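Local coordinates for protein cyclic GMP-AMP synthase-like receptor (Tribolium castaneum, PDB 7LT2) that catalyses the formation of cyclic GMP-AMP from ATP and GTP and acts as an innate immune sensor of double-stranded RNA, at residues G66-F71 with E383-L388; K25-S30 with E187-V192; L286-I289 with S295-N298; V250-D253 with R257-P260. All blocks are in the same frame, centred on the assembly; numbering follows the deposited sequence.

Contact 1 (G66-F71 with E383-L388); sequences GKPEEF and EALPAL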
loop_
_atom_site.group_PDB
_atom_site.type_symbol
_atom_site.label_atom_id
_atom_site.label_comp_id
_atom_site.label_asym_id
_atom_site.label_seq_id
_atom_site.Cartn_x
_atom_site.Cartn_y
_atom_site.Cartn_z
ATOM N N GLY A 66 -7.845 -0.693 -13.078
ATOM C CA GLY A 66 -7.095 -0.962 -14.291
ATOM C C GLY A 66 -5.975 -1.969 -14.080
ATOM O O GLY A 66 -5.952 -2.727 -13.109
ATOM N N LYS A 67 -5.032 -1.971 -15.017
ATOM C CA LYS A 67 -3.931 -2.932 -14.959
ATOM C C LYS A 67 -3.024 -2.623 -13.772
ATOM O O LYS A 67 -2.543 -1.492 -13.644
ATOM C CB LYS A 67 -3.118 -2.911 -16.255
ATOM C CG LYS A 67 -1.962 -3.910 -16.262
ATOM C CD LYS A 67 -1.175 -3.880 -17.560
ATOM C CE LYS A 67 -0.595 -2.510 -17.824
ATOM N NZ LYS A 67 0.419 -2.139 -16.806
ATOM N N PRO A 68 -2.766 -3.589 -12.892
ATOM C CA PRO A 68 -1.842 -3.334 -11.783
ATOM C C PRO A 68 -0.426 -3.136 -12.292
ATOM O O PRO A 68 -0.005 -3.739 -13.283
ATOM C CB PRO A 68 -1.959 -4.595 -10.915
ATOM C CG PRO A 68 -2.501 -5.643 -11.812
ATOM C CD PRO A 68 -3.318 -4.954 -12.875
ATOM N N GLU A 69 0.307 -2.254 -11.610
ATOM C CA GLU A 69 1.629 -1.860 -12.077
ATOM C C GLU A 69 2.710 -2.007 -11.013
ATOM O O GLU A 69 3.869 -2.269 -11.355
ATOM C CB GLU A 69 1.594 -0.422 -12.596
ATOM C CG GLU A 69 0.982 -0.328 -13.984
ATOM C CD GLU A 69 0.563 1.076 -14.352
ATOM O OE1 GLU A 69 0.267 1.870 -13.436
ATOM O OE2 GLU A 69 0.526 1.382 -15.563
ATOM N N GLU A 70 2.357 -1.858 -9.735
ATOM C CA GLU A 70 3.364 -1.936 -8.679
ATOM C C GLU A 70 2.708 -2.295 -7.354
ATOM O O GLU A 70 1.503 -2.120 -7.170
ATOM C CB GLU A 70 4.126 -0.615 -8.536
ATOM C CG GLU A 70 3.230 0.564 -8.189
ATOM C CD GLU A 70 4.018 1.812 -7.849
ATOM O OE1 GLU A 70 5.000 1.703 -7.082
ATOM O OE2 GLU A 70 3.654 2.897 -8.346
ATOM N N PHE A 71 3.526 -2.798 -6.428
ATOM C CA PHE A 71 3.140 -2.874 -5.026
ATOM C C PHE A 71 4.395 -2.788 -4.167
ATOM O O PHE A 71 5.522 -2.796 -4.669
ATOM C CB PHE A 71 2.320 -4.141 -4.703
ATOM C CG PHE A 71 3.087 -5.436 -4.803
ATOM C CD1 PHE A 71 3.169 -6.114 -6.006
ATOM C CD2 PHE A 71 3.676 -5.998 -3.680
ATOM C CE1 PHE A 71 3.849 -7.319 -6.099
ATOM C CE2 PHE A 71 4.362 -7.201 -3.766
ATOM C CZ PHE A 71 4.449 -7.859 -4.979
ATOM N N GLU A 383 -7.774 -9.412 -20.834
ATOM C CA GLU A 383 -6.406 -9.783 -21.179
ATOM C C GLU A 383 -5.404 -8.698 -20.791
ATOM O O GLU A 383 -4.334 -8.583 -21.395
ATOM C CB GLU A 383 -6.295 -10.109 -22.668
ATOM C CG GLU A 383 -7.254 -11.199 -23.145
ATOM C CD GLU A 383 -7.058 -12.533 -22.433
ATOM O OE1 GLU A 383 -5.940 -12.805 -21.939
ATOM O OE2 GLU A 383 -8.031 -13.316 -22.371
ATOM N N ALA A 384 -5.730 -7.907 -19.766
ATOM C CA ALA A 384 -4.861 -6.804 -19.362
ATOM C C ALA A 384 -3.549 -7.300 -18.760
ATOM O O ALA A 384 -2.496 -6.683 -18.964
ATOM C CB ALA A 384 -5.596 -5.901 -18.373
ATOM N N LEU A 385 -3.583 -8.403 -18.012
ATOM C CA LEU A 385 -2.379 -8.949 -17.383
ATOM C C LEU A 385 -2.553 -10.446 -17.175
ATOM O O LEU A 385 -2.707 -10.921 -16.043
ATOM C CB LEU A 385 -2.092 -8.244 -16.060
ATOM C CG LEU A 385 -0.694 -8.474 -15.470
ATOM C CD1 LEU A 385 0.360 -7.857 -16.380
ATOM C CD2 LEU A 385 -0.587 -7.926 -14.052
ATOM N N PRO A 386 -2.518 -11.227 -18.255
ATOM C CA PRO A 386 -2.654 -12.684 -18.116
ATOM C C PRO A 386 -1.488 -13.266 -17.331
ATOM O O PRO A 386 -0.322 -12.985 -17.620
ATOM C CB PRO A 386 -2.659 -13.185 -19.568
ATOM C CG PRO A 386 -2.940 -11.981 -20.402
ATOM C CD PRO A 386 -2.399 -10.812 -19.665
ATOM N N ALA A 387 -1.811 -14.081 -16.323
ATOM C CA ALA A 387 -0.754 -14.757 -15.574
ATOM C C ALA A 387 -0.020 -15.756 -16.455
ATOM O O ALA A 387 1.174 -16.008 -16.252
ATOM C CB ALA A 387 -1.337 -15.454 -14.344
ATOM N N LEU A 388 -0.719 -16.329 -17.431
ATOM C CA LEU A 388 -0.117 -17.166 -18.458
ATOM C C LEU A 388 -0.112 -16.379 -19.762
ATOM O O LEU A 388 -1.147 -16.302 -20.444
ATOM C CB LEU A 388 -0.907 -18.468 -18.613
ATOM C CG LEU A 388 -0.260 -19.604 -19.395
ATOM C CD1 LEU A 388 0.982 -20.094 -18.667
ATOM C CD2 LEU A 388 -1.262 -20.731 -19.598
#
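Ala-384 meets Lys-67 where the two backbones come nearest, their CA atoms 5.9 Å apart. The beta carbons of both residues point across the gap, CB of Lys-67 lying 4.4 Å from CB of Ala-384. A small methyl suits this close approach of backbones; beside it the carbonyl of Ala-384 meets the methylenes of the lysine. CD of Lys-67 lies 3.4 Å from the O of Ala-384, a contact of carbon with oxygen and not a hydrogen bond. The lysine starts out straight, with CG anti to its backbone N (chi1 -179°), and then bends at both chi3 and chi4. The bend carries its ammonium group to its own side of the contact, where NZ makes a long salt bridge with OE2 of Glu-69 at 3.7 Å. The lysine thus works in two ways, as a greasy stem against the tail and as a charge at the exposed side.

One residue on, Leu-385 turns inward. Its CD2 methyl reaches CG of Pro-68 at 3.7 Å, the leucine branch running obliquely to the proline ring, while its CB grazes CG of Lys-67. Both are compact, apolar groups fit for a buried spot. The carbonyl of Leu-385 is hydrogen-bonded to ND2 of Asn-24, and N of Ala-387 to OD1 of Asp-20, both on helix 18-42. Thus the C-terminal tail after helix 368-375 lies beside the loop that leads into strand 70-77 of the nucleotidyltransferase domain, whose Glu-70 is by similarity a catalytic metal ligand, with Leu-385 and Pro-68 packed on Leu-16 and on Met-190 of strand 188-200.

Contact 2 (K25-S30 with E187-V192); sequences KQILES and EKIMDV
Leu-28 lies against two neighbouring side chains of the strand, and meets each at a different angle. It runs past Ile-189 in the opposite direction, with the isoleucine's CG2 branch 3.7 Å from CD2 of Leu-28 and close to its CG. Against Met-190 it stands at about a right angle: CD1 of Leu-28 is 3.8 Å from the methionine's CE and 3.9 Å from its SD. The methionine chain bends at chi3 (-73°), which brings the terminal methyl to CD1 of Leu-28. Its flexible, unbranched thioether suits a place against the leucine methyls.

Two consecutive strand residues can both face the helix because the strand is bulged here. Ile-189 and Met-190 together stand opposite Ile-181 of strand 177-183, a classic beta bulge that interrupts the usual alternation of side chains. This layer of helix 18-42 on the central mixed sheet belongs to the nucleotidyltransferase fold; the short segments cross at -52°, their axes 9.5 Å apart.

Ile-27 takes up the other end of Ile-189. Its CG2 branch meets the CD1 methyl of Ile-189 at 4.0 Å, the two side chains at about a right angle, and both also touch Phe-166. Apolar residues suit this buried interface, which has no hydrogen bond across it. Asp-191 points away from the helix, and there its OD1 accepts a hydrogen bond from NZ of Lys-188 at 2.8 Å, a salt bridge met on the syn side, 28° out of the carboxylate plane.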
loop_
_atom_site.group_PDB
_atom_site.type_symbol
_atom_site.label_atom_id
_atom_site.label_comp_id
_atom_site.label_asym_id
_atom_site.label_seq_id
_atom_site.Cartn_x
_atom_site.Cartn_y
_atom_site.Cartn_z
ATOM N N LYS A 25 -0.188 -13.007 -8.409
ATOM C CA LYS A 25 0.290 -12.988 -7.030
ATOM C C LYS A 25 1.126 -14.222 -6.716
ATOM O O LYS A 25 2.171 -14.115 -6.070
ATOM C CB LYS A 25 -0.877 -12.875 -6.050
ATOM C CG LYS A 25 -1.508 -11.485 -5.992
ATOM C CD LYS A 25 -2.623 -11.420 -4.953
ATOM C CE LYS A 25 -3.267 -10.040 -4.919
ATOM N NZ LYS A 25 -4.506 -10.037 -4.087
ATOM N N GLN A 26 0.689 -15.403 -7.157
ATOM C CA GLN A 26 1.468 -16.608 -6.870
ATOM C C GLN A 26 2.859 -16.521 -7.488
ATOM O O GLN A 26 3.855 -16.906 -6.860
ATOM C CB GLN A 26 0.737 -17.852 -7.379
ATOM C CG GLN A 26 -0.563 -18.175 -6.655
ATOM C CD GLN A 26 -1.007 -19.612 -6.873
ATOM O OE1 GLN A 26 -2.068 -19.872 -7.436
ATOM N NE2 GLN A 26 -0.188 -20.552 -6.428
ATOM N N ILE A 27 2.943 -16.025 -8.721
ATOM C CA ILE A 27 4.231 -15.881 -9.391
ATOM C C ILE A 27 5.102 -14.869 -8.660
ATOM O O ILE A 27 6.265 -15.138 -8.344
ATOM C CB ILE A 27 4.026 -15.466 -10.856
ATOM C CG1 ILE A 27 3.437 -16.623 -11.666
ATOM C CG2 ILE A 27 5.338 -14.948 -11.443
ATOM C CD1 ILE A 27 2.963 -16.198 -13.045
ATOM N N LEU A 28 4.554 -13.677 -8.413
ATOM C CA LEU A 28 5.326 -12.608 -7.791
ATOM C C LEU A 28 5.793 -12.998 -6.395
ATOM O O LEU A 28 6.931 -12.713 -6.012
ATOM C CB LEU A 28 4.489 -11.330 -7.736
ATOM C CG LEU A 28 4.227 -10.653 -9.082
ATOM C CD1 LEU A 28 3.078 -9.660 -8.973
ATOM C CD2 LEU A 28 5.490 -9.963 -9.580
ATOM N N GLU A 29 4.924 -13.642 -5.617
ATOM C CA GLU A 29 5.307 -14.014 -4.260
ATOM C C GLU A 29 6.407 -15.065 -4.258
ATOM O O GLU A 29 7.248 -15.081 -3.349
ATOM C CB GLU A 29 4.076 -14.494 -3.494
ATOM C CG GLU A 29 3.076 -13.367 -3.224
ATOM C CD GLU A 29 1.716 -13.873 -2.790
ATOM O OE1 GLU A 29 1.616 -15.065 -2.432
ATOM O OE2 GLU A 29 0.751 -13.077 -2.805
ATOM N N SER A 30 6.439 -15.926 -5.275
ATOM C CA SER A 30 7.489 -16.936 -5.354
ATOM C C SER A 30 8.820 -16.321 -5.772
ATOM O O SER A 30 9.871 -16.650 -5.205
ATOM C CB SER A 30 7.072 -18.048 -6.321
ATOM O OG SER A 30 8.014 -19.110 -6.313
ATOM N N GLU A 187 7.326 -10.457 -21.210
ATOM C CA GLU A 187 6.160 -9.716 -20.742
ATOM C C GLU A 187 6.367 -9.214 -19.317
ATOM O O GLU A 187 6.709 -9.987 -18.418
ATOM C CB GLU A 187 4.909 -10.592 -20.804
ATOM C CG GLU A 187 4.524 -11.065 -22.207
ATOM C CD GLU A 187 5.266 -12.316 -22.636
ATOM O OE1 GLU A 187 6.146 -12.779 -21.881
ATOM O OE2 GLU A 187 4.964 -12.840 -23.731
ATOM N N LYS A 188 6.127 -7.920 -19.111
ATOM C CA LYS A 188 6.245 -7.324 -17.785
ATOM C C LYS A 188 5.126 -7.812 -16.870
ATOM O O LYS A 188 3.975 -7.947 -17.292
ATOM C CB LYS A 188 6.200 -5.797 -17.897
ATOM C CG LYS A 188 6.299 -5.056 -16.576
ATOM C CD LYS A 188 7.644 -5.320 -15.927
ATOM C CE LYS A 188 7.890 -4.408 -14.747
ATOM N NZ LYS A 188 8.382 -3.052 -15.167
ATOM N N ILE A 189 5.465 -8.079 -15.605
ATOM C CA ILE A 189 4.445 -8.476 -14.636
ATOM C C ILE A 189 4.131 -7.324 -13.686
ATOM O O ILE A 189 3.010 -6.799 -13.691
ATOM C CB ILE A 189 4.862 -9.738 -13.861
ATOM C CG1 ILE A 189 5.099 -10.898 -14.830
ATOM C CG2 ILE A 189 3.791 -10.098 -12.840
ATOM C CD1 ILE A 189 5.752 -12.115 -14.191
ATOM N N MET A 190 5.102 -6.914 -12.869
ATOM C CA MET A 190 4.851 -5.841 -11.909
ATOM C C MET A 190 6.176 -5.337 -11.355
ATOM O O MET A 190 7.181 -6.055 -11.360
ATOM C CB MET A 190 3.947 -6.311 -10.763
ATOM C CG MET A 190 2.791 -5.357 -10.462
ATOM S SD MET A 190 1.499 -6.084 -9.448
ATOM C CE MET A 190 0.742 -7.187 -10.629
ATOM N N ASP A 191 6.161 -4.083 -10.887
ATOM C CA ASP A 191 7.257 -3.508 -10.114
ATOM C C ASP A 191 6.999 -3.723 -8.630
ATOM O O ASP A 191 5.856 -3.672 -8.172
ATOM C CB ASP A 191 7.396 -2.002 -10.372
ATOM C CG ASP A 191 7.908 -1.674 -11.761
ATOM O OD1 ASP A 191 8.479 -2.561 -12.424
ATOM O OD2 ASP A 191 7.755 -0.504 -12.181
ATOM N N VAL A 192 8.072 -3.951 -7.867
ATOM C CA VAL A 192 7.971 -4.156 -6.424
ATOM C C VAL A 192 9.015 -3.294 -5.726
ATOM O O VAL A 192 10.206 -3.390 -6.032
ATOM C CB VAL A 192 8.166 -5.636 -6.037
ATOM C CG1 VAL A 192 7.944 -5.833 -4.545
ATOM C CG2 VAL A 192 7.220 -6.532 -6.836
#

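Contact 3 (L286-I289 with S295-N298); sequences LHII and SFWN
Ile-288 sends its side chain from helix 278-291 toward the indole of Trp-297, the two side chains at about a right angle. The touching branch is CG2, which sits anti to the backbone N and lies 3.7 Å from CH2 of Trp-297, with CZ2 of the same ring almost as near. The same methyl comes more loosely to CE2 of Phe-296, at 4.4 Å. The Phe-296 ring in turn sets its CD2 atom over the centre of the indole, so one methyl meets two rings that already pack on each other.

Ile-289 follows with its other branch. Its CG1 approaches CZ2 of Trp-297 at 3.7 Å, again about perpendicular, so the two isoleucines share the benzo end of the indole. The broad ring suits this buried place between the helix and the 3-10 turn, where it also touches Leu-258 and Val-304.

A water lying in the ring plane accepts a hydrogen bond from NE1 of Trp-297 at 2.8 Å. It lies 2.9 Å from the O of Ile-289, to which it can donate, though other acceptors compete for its protons. Ile-289 shares the manganese site with Glu-290 and Lys-292, and Asp-293 also binds manganese; the isoleucine side chain is pure hydrocarbon, so its backbone carbonyl is probably what serves the metal. Apolar contacts thus hold the benzo end, while the N-H is satisfied by a water that probably also reaches the Ile-289 carbonyl.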
loop_
_atom_site.group_PDB
_atom_site.type_symbol
_atom_site.label_atom_id
_atom_site.label_comp_id
_atom_site.label_asym_id
_atom_site.label_seq_id
_atom_site.Cartn_x
_atom_site.Cartn_y
_atom_site.Cartn_z
ATOM N N LEU A 286 -13.052 4.184 5.106
ATOM C CA LEU A 286 -12.862 3.754 6.491
ATOM C C LEU A 286 -13.806 4.498 7.429
ATOM O O LEU A 286 -14.408 3.893 8.323
ATOM C CB LEU A 286 -11.407 3.955 6.924
ATOM C CG LEU A 286 -10.331 3.121 6.228
ATOM C CD1 LEU A 286 -8.955 3.505 6.739
ATOM C CD2 LEU A 286 -10.579 1.628 6.438
ATOM N N HIS A 287 -13.956 5.811 7.232
ATOM C CA HIS A 287 -14.913 6.570 8.032
ATOM C C HIS A 287 -16.341 6.110 7.775
ATOM O O HIS A 287 -17.139 6.001 8.712
ATOM C CB HIS A 287 -14.776 8.063 7.739
ATOM C CG HIS A 287 -13.509 8.657 8.253
ATOM N ND1 HIS A 287 -13.181 8.657 9.592
ATOM C CD2 HIS A 287 -12.482 9.263 7.613
ATOM C CE1 HIS A 287 -12.010 9.246 9.755
ATOM N NE2 HIS A 287 -11.566 9.625 8.571
ATOM N N ILE A 288 -16.684 5.844 6.512
ATOM C CA ILE A 288 -18.035 5.383 6.190
ATOM C C ILE A 288 -18.305 4.019 6.821
ATOM O O ILE A 288 -19.407 3.763 7.324
ATOM C CB ILE A 288 -18.246 5.358 4.665
ATOM C CG1 ILE A 288 -18.196 6.776 4.099
ATOM C CG2 ILE A 288 -19.583 4.711 4.320
ATOM C CD1 ILE A 288 -18.352 6.829 2.607
ATOM N N ILE A 289 -17.309 3.126 6.808
ATOM C CA ILE A 289 -17.454 1.839 7.489
ATOM C C ILE A 289 -17.795 2.046 8.958
ATOM O O ILE A 289 -18.653 1.353 9.519
ATOM C CB ILE A 289 -16.174 0.995 7.334
ATOM C CG1 ILE A 289 -16.055 0.432 5.921
ATOM C CG2 ILE A 289 -16.147 -0.139 8.363
ATOM C CD1 ILE A 289 -14.674 -0.125 5.626
ATOM N N SER A 295 -25.212 -3.666 7.386
ATOM C CA SER A 295 -26.151 -3.996 6.319
ATOM C C SER A 295 -26.053 -3.044 5.134
ATOM O O SER A 295 -26.527 -3.383 4.046
ATOM C CB SER A 295 -27.577 -4.000 6.869
ATOM O OG SER A 295 -27.874 -2.758 7.482
ATOM N N PHE A 296 -25.442 -1.871 5.317
ATOM C CA PHE A 296 -25.339 -0.906 4.225
ATOM C C PHE A 296 -24.650 -1.510 3.009
ATOM O O PHE A 296 -25.046 -1.252 1.866
ATOM C CB PHE A 296 -24.585 0.331 4.710
ATOM C CG PHE A 296 -24.272 1.322 3.628
ATOM C CD1 PHE A 296 -25.263 2.133 3.102
ATOM C CD2 PHE A 296 -22.972 1.462 3.157
ATOM C CE1 PHE A 296 -24.971 3.055 2.111
ATOM C CE2 PHE A 296 -22.669 2.383 2.169
ATOM C CZ PHE A 296 -23.672 3.183 1.643
ATOM N N TRP A 297 -23.633 -2.337 3.235
ATOM C CA TRP A 297 -22.826 -2.879 2.150
ATOM C C TRP A 297 -23.530 -3.981 1.370
ATOM O O TRP A 297 -22.989 -4.444 0.358
ATOM C CB TRP A 297 -21.497 -3.370 2.726
ATOM C CG TRP A 297 -20.829 -2.283 3.527
ATOM C CD1 TRP A 297 -20.672 -2.240 4.883
ATOM C CD2 TRP A 297 -20.274 -1.061 3.021
ATOM N NE1 TRP A 297 -20.039 -1.078 5.249
ATOM C CE2 TRP A 297 -19.787 -0.334 4.126
ATOM C CE3 TRP A 297 -20.143 -0.511 1.740
ATOM C CZ2 TRP A 297 -19.172 0.914 3.994
ATOM C CZ3 TRP A 297 -19.527 0.731 1.606
ATOM C CH2 TRP A 297 -19.050 1.429 2.731
ATOM N N ASN A 298 -24.721 -4.398 1.794
ATOM C CA ASN A 298 -25.504 -5.381 1.058
ATOM C C ASN A 298 -26.593 -4.745 0.208
ATOM O O ASN A 298 -27.364 -5.466 -0.433
ATOM C CB ASN A 298 -26.113 -6.399 2.027
ATOM C CG ASN A 298 -25.053 -7.257 2.687
ATOM O OD1 ASN A 298 -24.049 -7.595 2.062
ATOM N ND2 ASN A 298 -25.258 -7.595 3.959
HETATM O O HOH W 1 -20.191 -0.567 8.042
#

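Contact 4 (V250-D253 with R257-P260); sequences VLID and RLKP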
loop_
_atom_site.group_PDB
_atom_site.type_symbol
_atom_site.label_atom_id
_atom_site.label_comp_id
_atom_site.label_asym_id
_atom_site.label_seq_id
_atom_site.Cartn_x
_atom_site.Cartn_y
_atom_site.Cartn_z
ATOM N N VAL A 250 -8.525 -5.837 6.729
ATOM C CA VAL A 250 -9.619 -6.600 7.331
ATOM C C VAL A 250 -10.892 -5.762 7.374
ATOM O O VAL A 250 -11.990 -6.264 7.099
ATOM C CB VAL A 250 -9.223 -7.100 8.733
ATOM C CG1 VAL A 250 -10.362 -7.906 9.366
ATOM C CG2 VAL A 250 -7.961 -7.939 8.653
ATOM N N LEU A 251 -10.765 -4.471 7.694
ATOM C CA LEU A 251 -11.927 -3.585 7.761
ATOM C C LEU A 251 -12.677 -3.524 6.432
ATOM O O LEU A 251 -13.914 -3.461 6.416
ATOM C CB LEU A 251 -11.495 -2.178 8.186
ATOM C CG LEU A 251 -11.202 -1.924 9.667
ATOM C CD1 LEU A 251 -10.614 -0.534 9.858
ATOM C CD2 LEU A 251 -12.479 -2.087 10.497
ATOM N N ILE A 252 -11.955 -3.544 5.305
ATOM C CA ILE A 252 -12.612 -3.423 4.002
ATOM C C ILE A 252 -13.050 -4.765 3.424
ATOM O O ILE A 252 -13.715 -4.787 2.377
ATOM C CB ILE A 252 -11.711 -2.713 2.965
ATOM C CG1 ILE A 252 -10.432 -3.517 2.705
ATOM C CG2 ILE A 252 -11.403 -1.276 3.396
ATOM C CD1 ILE A 252 -9.526 -2.913 1.649
ATOM N N ASP A 253 -12.715 -5.878 4.076
ATOM C CA ASP A 253 -13.009 -7.209 3.564
ATOM C C ASP A 253 -14.428 -7.617 3.941
ATOM O O ASP A 253 -15.029 -7.072 4.871
ATOM C CB ASP A 253 -12.007 -8.224 4.128
ATOM C CG ASP A 253 -11.832 -9.452 3.249
ATOM O OD1 ASP A 253 -12.446 -9.541 2.162
ATOM O OD2 ASP A 253 -11.065 -10.348 3.657
ATOM N N ARG A 257 -20.537 -4.932 -1.720
ATOM C CA ARG A 257 -20.501 -3.831 -2.677
ATOM C C ARG A 257 -19.353 -2.850 -2.447
ATOM O O ARG A 257 -19.134 -1.977 -3.297
ATOM C CB ARG A 257 -21.830 -3.062 -2.651
ATOM C CG ARG A 257 -22.918 -3.625 -3.574
ATOM C CD ARG A 257 -23.419 -4.968 -3.081
ATOM N NE ARG A 257 -24.715 -5.317 -3.658
ATOM C CZ ARG A 257 -24.895 -6.204 -4.627
ATOM N NH1 ARG A 257 -23.876 -6.847 -5.176
ATOM N NH2 ARG A 257 -26.129 -6.463 -5.048
ATOM N N LEU A 258 -18.603 -2.974 -1.348
ATOM C CA LEU A 258 -17.676 -1.909 -0.959
ATOM C C LEU A 258 -16.558 -1.716 -1.982
ATOM O O LEU A 258 -16.300 -0.591 -2.421
ATOM C CB LEU A 258 -17.086 -2.192 0.425
ATOM C CG LEU A 258 -16.142 -1.105 0.967
ATOM C CD1 LEU A 258 -16.289 -0.981 2.475
ATOM C CD2 LEU A 258 -14.676 -1.369 0.607
ATOM N N LYS A 259 -15.845 -2.789 -2.339
ATOM C CA LYS A 259 -14.666 -2.604 -3.185
ATOM C C LYS A 259 -15.037 -2.164 -4.601
ATOM O O LYS A 259 -14.354 -1.290 -5.151
ATOM C CB LYS A 259 -13.797 -3.870 -3.195
ATOM C CG LYS A 259 -13.138 -4.130 -1.844
ATOM C CD LYS A 259 -12.131 -5.264 -1.898
ATOM C CE LYS A 259 -11.511 -5.481 -0.522
ATOM N NZ LYS A 259 -10.488 -6.564 -0.542
ATOM N N PRO A 260 -16.092 -2.704 -5.231
ATOM C CA PRO A 260 -16.542 -2.086 -6.494
ATOM C C PRO A 260 -16.860 -0.607 -6.351
ATOM O O PRO A 260 -16.479 0.189 -7.216
ATOM C CB PRO A 260 -17.780 -2.917 -6.869
ATOM C CG PRO A 260 -17.492 -4.260 -6.284
ATOM C CD PRO A 260 -16.791 -3.980 -4.979
#
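Ile-252 holds CG1 between its backbone N and carbonyl carbon (chi1 62°), the crowded position, and this turns the CG1-CD1 arm toward Lys-259. The lysine answers with a chain that leaves beside its own backbone N (chi1 -68°) and stays extended to the end. The two arms cross at about a right angle, CE of Lys-259 lying 3.9 Å from CD1 of Ile-252. That same CE also comes within 3.7 Å of the O of Ile-252. A lysine suits this partly exposed edge because its methylenes can lie on the isoleucine while the charged end travels further: NZ donates to the O of Asp-61. OD1 of Asp-253 is 4.5 Å from NZ of Lys-259, too far for a salt bridge, though the opposite charges may attract weakly.

These residues flank the short connection that joins helix 245-251 to helix 258-272; segment 250-253 belongs to the Mab-21 nucleotidyltransferase family and segment 257-260 to the HhH/H2TH-like family. Within the first segment Asp-253 N bonds to Val-250 O at 3.1 Å, a bond three residues back.

Leu-258 is buried, and its beta carbon points toward segment 250-253. It brings CD2 to 4.0 Å from CB of Ile-252 and to a similar distance from that residue's carbonyl O. A leucine suits a place also lined by Phe-285 and Ile-289 of helix 278-291. Ile-252 leans on Ile-289 as well.

Contacts 1 and 2 meet where the chain enters strand 70-77 beside strand 188-200, their centres 9 Å apart: N of Asp-191 lies 3.0 Å from O of Glu-69, and N of Phe-71 3.0 Å from O of Asp-191, both probable hydrogen bonds. Glu-70, in segment 66-71 and a catalytic metal ligand by similarity, lies between the two residues bonded to Asp-191. Contacts 3 and 4 form a second cluster, centres 8 Å apart, joined by a probable bond from Arg-257 N to Trp-297 O (3.3 Å) and by CD1 of Ile-289 against O of Leu-251 (3.5 Å). The bound manganese belongs to this cluster, about 5 Å from the Ile-289 side chain. Centres of contacts 1 and 3 are 28 Å apart.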